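Local coordinates for protein yncA (Salmonella typhimurium, PDB 3DR6) that probably transfers an acetyl group from acetyl-CoA to an acceptor, as a dimeric member of the GNAT acetyltransferase family, at residues G79-S87 with G115-I123; H134-M145 with L156-Q164. All coordinates share one frame; numbering follows the deposited sequence.

Interaction 1: residues G79-S87 with G115-I123; sequences GFRYTVEHS and GKHVMVAGI
The imidazole of His86 meets the strand beside it obliquely: Ala121 CB lies 3.3 Å from its NE2, while the selenium of selenomethionine Met119 stands 5.0 Å from the ring centroid and 71° off the normal. Over one face, near the rim, is a water that links His86 O to Gly122 N; NE2 is hydrogen-bonded to His134. At the other end, the Tyr82 ring carries Arg81 CG over one face, near the rim, and Gly115 O approaches it obliquely. Between these rings the backbones run parallel, Thr83, Val84 and Glu85 pairing with Val118, Met119 and Val120. This is the central strand pair of the GNAT fold, joined by the beta-alpha-beta crossover through helix 99-113. Tyr82 O takes two amides, His117 N at 2.7 Å and Val118 N at 3.2 Å. Lys116 CG lies 3.6 Å from Val84 CG1; the bend at chi2 (-46°) keeps CD and CE along that methyl and delivers NZ to Arg81 O at 2.7 Å. Tyr54 OH also bonds this NZ. On the opposite face, Thr83 CG2 meets Val120 CG2 at 3.5 Å. There Thr83 OG1 bonds Val148 O of the second subunit, and Glu85 OE2 forms a salt bridge with Arg75 of the second subunit.

Interaction 2: residues H134-M145 with L156-Q164; sequences HHSLGFTVTAQM and LDLTFMQLQ
Selenomethionine Met161 pushes its CE over one face of the His135 imidazole, 3.5 Å from the centroid and 18° off the normal, a CH-pi contact. Its chain runs extended through chi2 and then turns at chi3 (72°), which carries CE to the ring while SE rests 3.6 Å from His134 CB. A hydrogen bond from ND1 to Phe139 O also holds the His135 ring. Phe139 is sandwiched: Leu163 CB sits over the centre of one face, 3.7 Å from the centroid, and His134 CD2 over the opposite one. Met161 and Leu163 thus pack around the Schellman motif, with Gly138 at positive phi, that ends the helix. The side chains of Thr142 and Gln162 cross at about a right angle. With chi1 at 68°, Gln162 CG stands between its backbone N and carbonyl carbon, and the extended chain brings OE1 to Thr142 OG1, which donates at 2.8 Å. In this antiparallel hairpin a classic beta bulge lets Thr142 N (2.9 Å) and Ala143 N (3.2 Å) share Phe160 O. Met145 SE makes an oblique Met-aromatic contact with Phe160. With NE2 bonded to Pro146 O of the second subunit, the buried Gln162 amide is fixed in rotation and ties the hairpin to the dimer interface.

Interactions 1 and 2 follow each other along the chain and share one sheet, their centres about 12 Å apart. Strand 118-124 lies antiparallel to strand 154-164, with probable hydrogen bonds from Ala121 N to Met161 O (2.8 Å) and Thr159 N to Ile123 O (2.7 Å). Helix 128-135 links them as well: the His134 ring meets that of His86, planes about 10° apart. Both contacts touch the second subunit. In GNAT enzymes acetyl-CoA binds where the two central parallel strands splay; 83-87 and 118-123, 41° apart and bridged by water beyond their last pair, are consistent with that site. Glycerol, probably from crystallisation, lies about 4 Å from Gly122 in interaction 1, and glycerol also lies about 4 Å from the Leu158 side chain in interaction 2.

Interaction 1: residues G79-S87 with G115-I123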
loop_
_atom_site.group_PDB
_atom_site.type_symbol
_atom_site.label_atom_id
_atom_site.label_comp_id
_atom_site.label_asym_id
_atom_site.label_seq_id
_atom_site.Cartn_x
_atom_site.Cartn_y
_atom_site.Cartn_z
ATOM N N GLY C 79 -5.080 -5.293 -9.761
ATOM C CA GLY C 79 -5.691 -4.071 -10.229
ATOM C C GLY C 79 -4.786 -2.850 -10.108
ATOM O O GLY C 79 -5.044 -1.833 -10.719
ATOM N N PHE C 80 -3.717 -2.954 -9.327
ATOM C CA PHE C 80 -2.803 -1.841 -9.148
ATOM C C PHE C 80 -1.538 -1.929 -10.016
ATOM O O PHE C 80 -0.581 -1.148 -9.817
ATOM C CB PHE C 80 -2.392 -1.777 -7.671
ATOM C CG PHE C 80 -3.527 -1.451 -6.762
ATOM C CD1 PHE C 80 -4.103 -2.441 -5.969
ATOM C CD2 PHE C 80 -4.021 -0.137 -6.692
ATOM C CE1 PHE C 80 -5.174 -2.136 -5.132
ATOM C CE2 PHE C 80 -5.080 0.189 -5.842
ATOM C CZ PHE C 80 -5.658 -0.808 -5.061
ATOM N N ARG C 81 -1.534 -2.854 -10.972
ATOM C CA ARG C 81 -0.303 -3.199 -11.708
ATOM C C ARG C 81 0.192 -2.101 -12.664
ATOM O O ARG C 81 1.266 -2.251 -13.246
ATOM C CB ARG C 81 -0.464 -4.526 -12.473
ATOM C CG ARG C 81 -1.468 -4.457 -13.640
ATOM C CD ARG C 81 -1.722 -5.827 -14.299
ATOM N NE ARG C 81 -2.609 -5.736 -15.472
ATOM C CZ ARG C 81 -3.937 -5.672 -15.410
ATOM N NH1 ARG C 81 -4.549 -5.665 -14.225
ATOM N NH2 ARG C 81 -4.654 -5.614 -16.532
ATOM N N TYR C 82 -0.590 -1.040 -12.866
ATOM C CA TYR C 82 -0.084 0.130 -13.601
ATOM C C TYR C 82 0.222 1.330 -12.718
ATOM O O TYR C 82 0.527 2.408 -13.222
ATOM C CB TYR C 82 -1.006 0.475 -14.777
ATOM C CG TYR C 82 -1.216 -0.736 -15.643
ATOM C CD1 TYR C 82 -2.456 -1.351 -15.683
ATOM C CD2 TYR C 82 -0.159 -1.293 -16.390
ATOM C CE1 TYR C 82 -2.677 -2.463 -16.457
ATOM C CE2 TYR C 82 -0.370 -2.441 -17.171
ATOM C CZ TYR C 82 -1.653 -3.008 -17.184
ATOM O OH TYR C 82 -1.974 -4.130 -17.911
ATOM N N THR C 83 0.211 1.116 -11.393
ATOM C CA THR C 83 0.548 2.147 -10.412
ATOM C C THR C 83 1.819 1.751 -9.655
ATOM O O THR C 83 1.894 0.663 -9.028
ATOM C CB THR C 83 -0.615 2.384 -9.422
ATOM O OG1 THR C 83 -1.791 2.754 -10.159
ATOM C CG2 THR C 83 -0.271 3.520 -8.420
ATOM N N VAL C 84 2.827 2.609 -9.753
ATOM C CA VAL C 84 4.101 2.357 -9.090
ATOM C C VAL C 84 4.371 3.437 -8.045
ATOM O O VAL C 84 3.845 4.558 -8.136
ATOM C CB VAL C 84 5.293 2.248 -10.089
ATOM C CG1 VAL C 84 5.212 0.916 -10.899
ATOM C CG2 VAL C 84 5.391 3.516 -11.003
ATOM N N GLU C 85 5.179 3.088 -7.051
ATOM C CA GLU C 85 5.593 4.030 -6.032
ATOM C C GLU C 85 7.115 4.172 -6.073
ATOM O O GLU C 85 7.851 3.158 -6.065
ATOM C CB GLU C 85 5.155 3.547 -4.639
ATOM C CG GLU C 85 5.659 4.465 -3.558
ATOM C CD GLU C 85 5.197 4.063 -2.180
ATOM O OE1 GLU C 85 4.421 3.071 -2.088
ATOM O OE2 GLU C 85 5.624 4.749 -1.212
ATOM N N HIS C 86 7.585 5.424 -6.079
ATOM C CA HIS C 86 9.018 5.706 -6.286
ATOM C C HIS C 86 9.758 5.761 -4.966
ATOM O O HIS C 86 9.154 5.965 -3.929
ATOM C CB HIS C 86 9.246 7.010 -7.108
ATOM C CG HIS C 86 9.087 8.291 -6.331
ATOM N ND1 HIS C 86 9.939 8.660 -5.312
ATOM C CD2 HIS C 86 8.206 9.313 -6.469
ATOM C CE1 HIS C 86 9.558 9.830 -4.826
ATOM N NE2 HIS C 86 8.524 10.258 -5.533
ATOM N N SER C 87 11.064 5.563 -5.028
ATOM C CA SER C 87 11.921 5.863 -3.909
ATOM C C SER C 87 13.131 6.587 -4.491
ATOM O O SER C 87 13.770 6.096 -5.435
ATOM C CB SER C 87 12.269 4.590 -3.113
ATOM O OG SER C 87 13.087 3.690 -3.878
ATOM N N GLY C 115 5.107 1.370 -19.412
ATOM C CA GLY C 115 3.654 1.560 -19.552
ATOM C C GLY C 115 2.890 1.914 -18.283
ATOM O O GLY C 115 1.668 1.797 -18.240
ATOM N N LYS C 116 3.592 2.363 -17.240
ATOM C CA LYS C 116 2.912 2.644 -15.974
ATOM C C LYS C 116 1.989 3.855 -16.128
ATOM O O LYS C 116 2.308 4.804 -16.838
ATOM C CB LYS C 116 3.892 2.853 -14.818
ATOM C CG LYS C 116 4.751 1.605 -14.443
ATOM C CD LYS C 116 3.908 0.339 -14.363
ATOM C CE LYS C 116 4.766 -0.881 -13.983
ATOM N NZ LYS C 116 3.877 -2.090 -13.963
ATOM N N HIS C 117 0.831 3.803 -15.469
ATOM C CA HIS C 117 -0.222 4.826 -15.658
ATOM C C HIS C 117 -0.221 5.928 -14.593
ATOM O O HIS C 117 -0.603 7.082 -14.879
ATOM C CB HIS C 117 -1.607 4.148 -15.745
ATOM C CG HIS C 117 -2.738 5.081 -16.066
ATOM N ND1 HIS C 117 -2.808 5.799 -17.238
ATOM C CD2 HIS C 117 -3.863 5.390 -15.370
ATOM C CE1 HIS C 117 -3.917 6.512 -17.253
ATOM N NE2 HIS C 117 -4.586 6.273 -16.143
ATOM N N VAL C 118 0.205 5.584 -13.370
ATOM C CA VAL C 118 0.275 6.581 -12.277
ATOM C C VAL C 118 1.561 6.323 -11.482
ATOM O O VAL C 118 1.855 5.149 -11.229
ATOM C CB VAL C 118 -0.950 6.461 -11.286
ATOM C CG1 VAL C 118 -0.797 7.454 -10.121
ATOM C CG2 VAL C 118 -2.286 6.685 -12.028
HETATM N N MSE C 119 2.311 7.374 -11.101
HETATM C CA MSE C 119 3.410 7.220 -10.087
HETATM C C MSE C 119 2.937 7.899 -8.818
HETATM O O MSE C 119 2.420 9.018 -8.836
HETATM C CB MSE C 119 4.831 7.750 -10.477
HETATM C CG MSE C 119 6.198 7.199 -9.555
HETATM SE SE MSE C 119 7.493 8.373 -10.303
HETATM C CE MSE C 119 6.775 8.382 -12.234
ATOM N N VAL C 120 3.110 7.184 -7.730
ATOM C CA VAL C 120 2.735 7.664 -6.416
ATOM C C VAL C 120 3.998 7.986 -5.619
ATOM O O VAL C 120 4.969 7.215 -5.662
ATOM C CB VAL C 120 1.944 6.571 -5.683
ATOM C CG1 VAL C 120 1.635 7.002 -4.220
ATOM C CG2 VAL C 120 0.652 6.279 -6.406
ATOM N N ALA C 121 3.962 9.088 -4.871
ATOM C CA ALA C 121 4.978 9.400 -3.902
ATOM C C ALA C 121 4.361 9.329 -2.503
ATOM O O ALA C 121 3.271 9.845 -2.286
ATOM C CB ALA C 121 5.533 10.819 -4.172
ATOM N N GLY C 122 5.046 8.667 -1.576
ATOM C CA GLY C 122 4.650 8.641 -0.159
ATOM C C GLY C 122 5.617 9.571 0.558
ATOM O O GLY C 122 6.840 9.367 0.515
ATOM N N ILE C 123 5.079 10.621 1.171
ATOM C CA ILE C 123 5.885 11.710 1.707
ATOM C C ILE C 123 5.410 11.987 3.137
ATOM O O ILE C 123 4.198 12.051 3.394
ATOM C CB ILE C 123 5.722 13.010 0.825
ATOM C CG1 ILE C 123 6.054 12.759 -0.650
ATOM C CG2 ILE C 123 6.573 14.154 1.386
ATOM C CD1 ILE C 123 5.610 13.921 -1.573
HETATM O O HOH W 1 2.916 -1.505 -11.047
HETATM O O HOH W 2 7.513 7.572 -2.211
#

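Interaction 2: residues H134-M145 with L156-Q164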
loop_
_atom_site.group_PDB
_atom_site.type_symbol
_atom_site.label_atom_id
_atom_site.label_comp_id
_atom_site.label_asym_id
_atom_site.label_seq_id
_atom_site.Cartn_x
_atom_site.Cartn_y
_atom_site.Cartn_z
ATOM N N HIS C 134 7.734 17.834 -5.681
ATOM C CA HIS C 134 6.753 17.052 -6.422
ATOM C C HIS C 134 5.737 17.892 -7.209
ATOM O O HIS C 134 5.418 17.551 -8.349
ATOM C CB HIS C 134 6.066 16.057 -5.463
ATOM C CG HIS C 134 6.926 14.877 -5.128
ATOM N ND1 HIS C 134 7.863 14.893 -4.116
ATOM C CD2 HIS C 134 6.972 13.635 -5.662
ATOM C CE1 HIS C 134 8.473 13.723 -4.064
ATOM N NE2 HIS C 134 7.934 12.935 -4.977
ATOM N N HIS C 135 5.220 18.968 -6.611
ATOM C CA HIS C 135 4.330 19.891 -7.332
ATOM C C HIS C 135 4.992 20.411 -8.611
ATOM O O HIS C 135 4.324 20.566 -9.653
ATOM C CB HIS C 135 3.964 21.097 -6.461
ATOM C CG HIS C 135 2.833 20.852 -5.508
ATOM N ND1 HIS C 135 1.657 20.225 -5.874
ATOM C CD2 HIS C 135 2.685 21.197 -4.204
ATOM C CE1 HIS C 135 0.850 20.166 -4.827
ATOM N NE2 HIS C 135 1.442 20.767 -3.807
ATOM N N SER C 136 6.301 20.661 -8.532
ATOM C CA SER C 136 7.054 21.217 -9.659
ATOM C C SER C 136 7.200 20.228 -10.814
ATOM O O SER C 136 7.604 20.625 -11.925
ATOM C CB SER C 136 8.450 21.713 -9.224
ATOM O OG SER C 136 9.406 20.666 -9.180
ATOM N N LEU C 137 6.894 18.954 -10.549
ATOM C CA LEU C 137 6.880 17.919 -11.578
ATOM C C LEU C 137 5.459 17.479 -11.940
ATOM O O LEU C 137 5.259 16.470 -12.654
ATOM C CB LEU C 137 7.730 16.714 -11.142
ATOM C CG LEU C 137 9.251 16.754 -11.358
ATOM C CD1 LEU C 137 9.963 15.740 -10.454
ATOM C CD2 LEU C 137 9.625 16.515 -12.822
ATOM N N GLY C 138 4.471 18.221 -11.455
ATOM C CA GLY C 138 3.109 17.984 -11.881
ATOM C C GLY C 138 2.341 17.037 -10.980
ATOM O O GLY C 138 1.178 16.733 -11.274
ATOM N N PHE C 139 2.969 16.603 -9.878
ATOM C CA PHE C 139 2.269 15.760 -8.880
ATOM C C PHE C 139 1.200 16.577 -8.153
ATOM O O PHE C 139 1.371 17.790 -7.938
ATOM C CB PHE C 139 3.255 15.189 -7.840
ATOM C CG PHE C 139 4.078 14.033 -8.338
ATOM C CD1 PHE C 139 5.191 14.256 -9.193
ATOM C CD2 PHE C 139 3.801 12.720 -7.920
ATOM C CE1 PHE C 139 5.959 13.158 -9.658
ATOM C CE2 PHE C 139 4.570 11.636 -8.376
ATOM C CZ PHE C 139 5.642 11.850 -9.234
ATOM N N THR C 140 0.122 15.905 -7.738
ATOM C CA THR C 140 -0.866 16.542 -6.871
ATOM C C THR C 140 -1.096 15.701 -5.598
ATOM O O THR C 140 -0.941 14.455 -5.604
ATOM C CB THR C 140 -2.198 16.752 -7.607
ATOM O OG1 THR C 140 -2.654 15.497 -8.106
ATOM C CG2 THR C 140 -2.032 17.701 -8.789
ATOM N N VAL C 141 -1.460 16.385 -4.516
ATOM C CA VAL C 141 -1.753 15.721 -3.238
ATOM C C VAL C 141 -3.104 15.032 -3.328
ATOM O O VAL C 141 -4.113 15.662 -3.638
ATOM C CB VAL C 141 -1.775 16.711 -2.030
ATOM C CG1 VAL C 141 -2.132 15.963 -0.754
ATOM C CG2 VAL C 141 -0.425 17.388 -1.864
ATOM N N THR C 142 -3.096 13.720 -3.119
ATOM C CA THR C 142 -4.333 12.934 -3.149
ATOM C C THR C 142 -4.609 12.150 -1.868
ATOM O O THR C 142 -5.647 11.484 -1.775
ATOM C CB THR C 142 -4.401 11.990 -4.353
ATOM O OG1 THR C 142 -3.238 11.153 -4.377
ATOM C CG2 THR C 142 -4.547 12.784 -5.693
ATOM N N ALA C 143 -3.685 12.196 -0.900
ATOM C CA ALA C 143 -3.950 11.631 0.451
ATOM C C ALA C 143 -3.246 12.425 1.545
ATOM O O ALA C 143 -2.107 12.901 1.357
ATOM C CB ALA C 143 -3.528 10.146 0.557
ATOM N N GLN C 144 -3.936 12.567 2.672
ATOM C CA GLN C 144 -3.379 13.114 3.898
ATOM C C GLN C 144 -3.861 12.228 5.054
ATOM O O GLN C 144 -5.016 12.310 5.475
ATOM C CB GLN C 144 -3.850 14.563 4.086
ATOM C CG GLN C 144 -3.255 15.253 5.282
ATOM C CD GLN C 144 -1.762 15.036 5.418
ATOM O OE1 GLN C 144 -1.279 14.559 6.463
ATOM N NE2 GLN C 144 -1.022 15.345 4.356
HETATM N N MSE C 145 -2.966 11.373 5.549
HETATM C CA MSE C 145 -3.367 10.252 6.390
HETATM C C MSE C 145 -2.667 10.322 7.725
HETATM O O MSE C 145 -1.501 9.952 7.831
HETATM C CB MSE C 145 -3.047 8.943 5.662
HETATM C CG MSE C 145 -3.787 8.871 4.305
HETATM SE SE MSE C 145 -3.579 7.215 3.303
HETATM C CE MSE C 145 -4.710 6.086 4.377
ATOM N N LEU C 156 3.516 9.169 12.791
ATOM C CA LEU C 156 3.827 9.934 11.591
ATOM C C LEU C 156 2.621 10.034 10.671
ATOM O O LEU C 156 1.844 9.053 10.538
ATOM C CB LEU C 156 4.984 9.275 10.819
ATOM C CG LEU C 156 6.306 9.047 11.546
ATOM C CD1 LEU C 156 7.291 8.359 10.597
ATOM C CD2 LEU C 156 6.882 10.364 12.066
ATOM N N ASP C 157 2.478 11.206 10.030
ATOM C CA ASP C 157 1.413 11.445 9.049
ATOM C C ASP C 157 1.967 11.234 7.639
ATOM O O ASP C 157 3.130 11.603 7.343
ATOM C CB ASP C 157 0.854 12.862 9.169
ATOM C CG ASP C 157 0.351 13.187 10.585
ATOM O OD1 ASP C 157 0.093 12.273 11.407
ATOM O OD2 ASP C 157 0.236 14.403 10.870
ATOM N N LEU C 158 1.142 10.634 6.784
ATOM C CA LEU C 158 1.567 10.317 5.409
ATOM C C LEU C 158 0.778 11.146 4.406
ATOM O O LEU C 158 -0.461 11.201 4.462
ATOM C CB LEU C 158 1.327 8.833 5.113
ATOM C CG LEU C 158 1.673 8.352 3.691
ATOM C CD1 LEU C 158 3.154 8.530 3.441
ATOM C CD2 LEU C 158 1.316 6.878 3.526
ATOM N N THR C 159 1.499 11.750 3.476
ATOM C CA THR C 159 0.882 12.379 2.320
ATOM C C THR C 159 1.158 11.477 1.110
ATOM O O THR C 159 2.288 11.016 0.918
ATOM C CB THR C 159 1.466 13.803 2.117
ATOM O OG1 THR C 159 1.068 14.617 3.232
ATOM C CG2 THR C 159 0.966 14.448 0.826
ATOM N N PHE C 160 0.123 11.182 0.324
ATOM C CA PHE C 160 0.383 10.642 -1.006
ATOM C C PHE C 160 0.233 11.750 -2.018
ATOM O O PHE C 160 -0.712 12.552 -1.955
ATOM C CB PHE C 160 -0.539 9.508 -1.427
ATOM C CG PHE C 160 -0.226 8.176 -0.805
ATOM C CD1 PHE C 160 -1.249 7.476 -0.167
ATOM C CD2 PHE C 160 1.064 7.597 -0.896
ATOM C CE1 PHE C 160 -1.003 6.185 0.413
ATOM C CE2 PHE C 160 1.305 6.323 -0.340
ATOM C CZ PHE C 160 0.260 5.622 0.321
HETATM N N MSE C 161 1.185 11.798 -2.931
HETATM C CA MSE C 161 1.010 12.597 -4.150
HETATM C C MSE C 161 1.086 11.702 -5.376
HETATM O O MSE C 161 1.680 10.611 -5.340
HETATM C CB MSE C 161 2.033 13.715 -4.225
HETATM C CG MSE C 161 2.009 14.612 -2.996
HETATM SE SE MSE C 161 3.321 16.087 -3.122
HETATM C CE MSE C 161 2.436 17.149 -4.464
ATOM N N GLN C 162 0.444 12.121 -6.450
ATOM C CA GLN C 162 0.464 11.277 -7.632
ATOM C C GLN C 162 0.554 12.066 -8.933
ATOM O O GLN C 162 0.200 13.225 -8.983
ATOM C CB GLN C 162 -0.734 10.342 -7.675
ATOM C CG GLN C 162 -2.099 11.036 -7.899
ATOM C CD GLN C 162 -3.242 10.036 -7.818
ATOM O OE1 GLN C 162 -3.665 9.635 -6.703
ATOM N NE2 GLN C 162 -3.744 9.617 -8.983
ATOM N N LEU C 163 1.031 11.386 -9.966
ATOM C CA LEU C 163 1.162 11.953 -11.305
ATOM C C LEU C 163 0.642 10.930 -12.289
ATOM O O LEU C 163 1.157 9.801 -12.355
ATOM C CB LEU C 163 2.634 12.284 -11.631
ATOM C CG LEU C 163 2.938 12.695 -13.085
ATOM C CD1 LEU C 163 2.266 14.057 -13.411
ATOM C CD2 LEU C 163 4.446 12.784 -13.287
ATOM N N GLN C 164 -0.382 11.307 -13.042
ATOM C CA GLN C 164 -0.886 10.441 -14.121
ATOM C C GLN C 164 0.032 10.610 -15.324
ATOM O O GLN C 164 0.359 11.730 -15.731
ATOM C CB GLN C 164 -2.347 10.783 -14.457
ATOM C CG GLN C 164 -2.993 9.726 -15.330
ATOM C CD GLN C 164 -4.481 9.922 -15.522
ATOM O OE1 GLN C 164 -5.233 10.013 -14.543
ATOM N NE2 GLN C 164 -4.920 9.955 -16.777
HETATM O O HOH W 3 -1.293 15.642 -10.870
HETATM O O HOH W 4 -0.213 16.265 9.187
#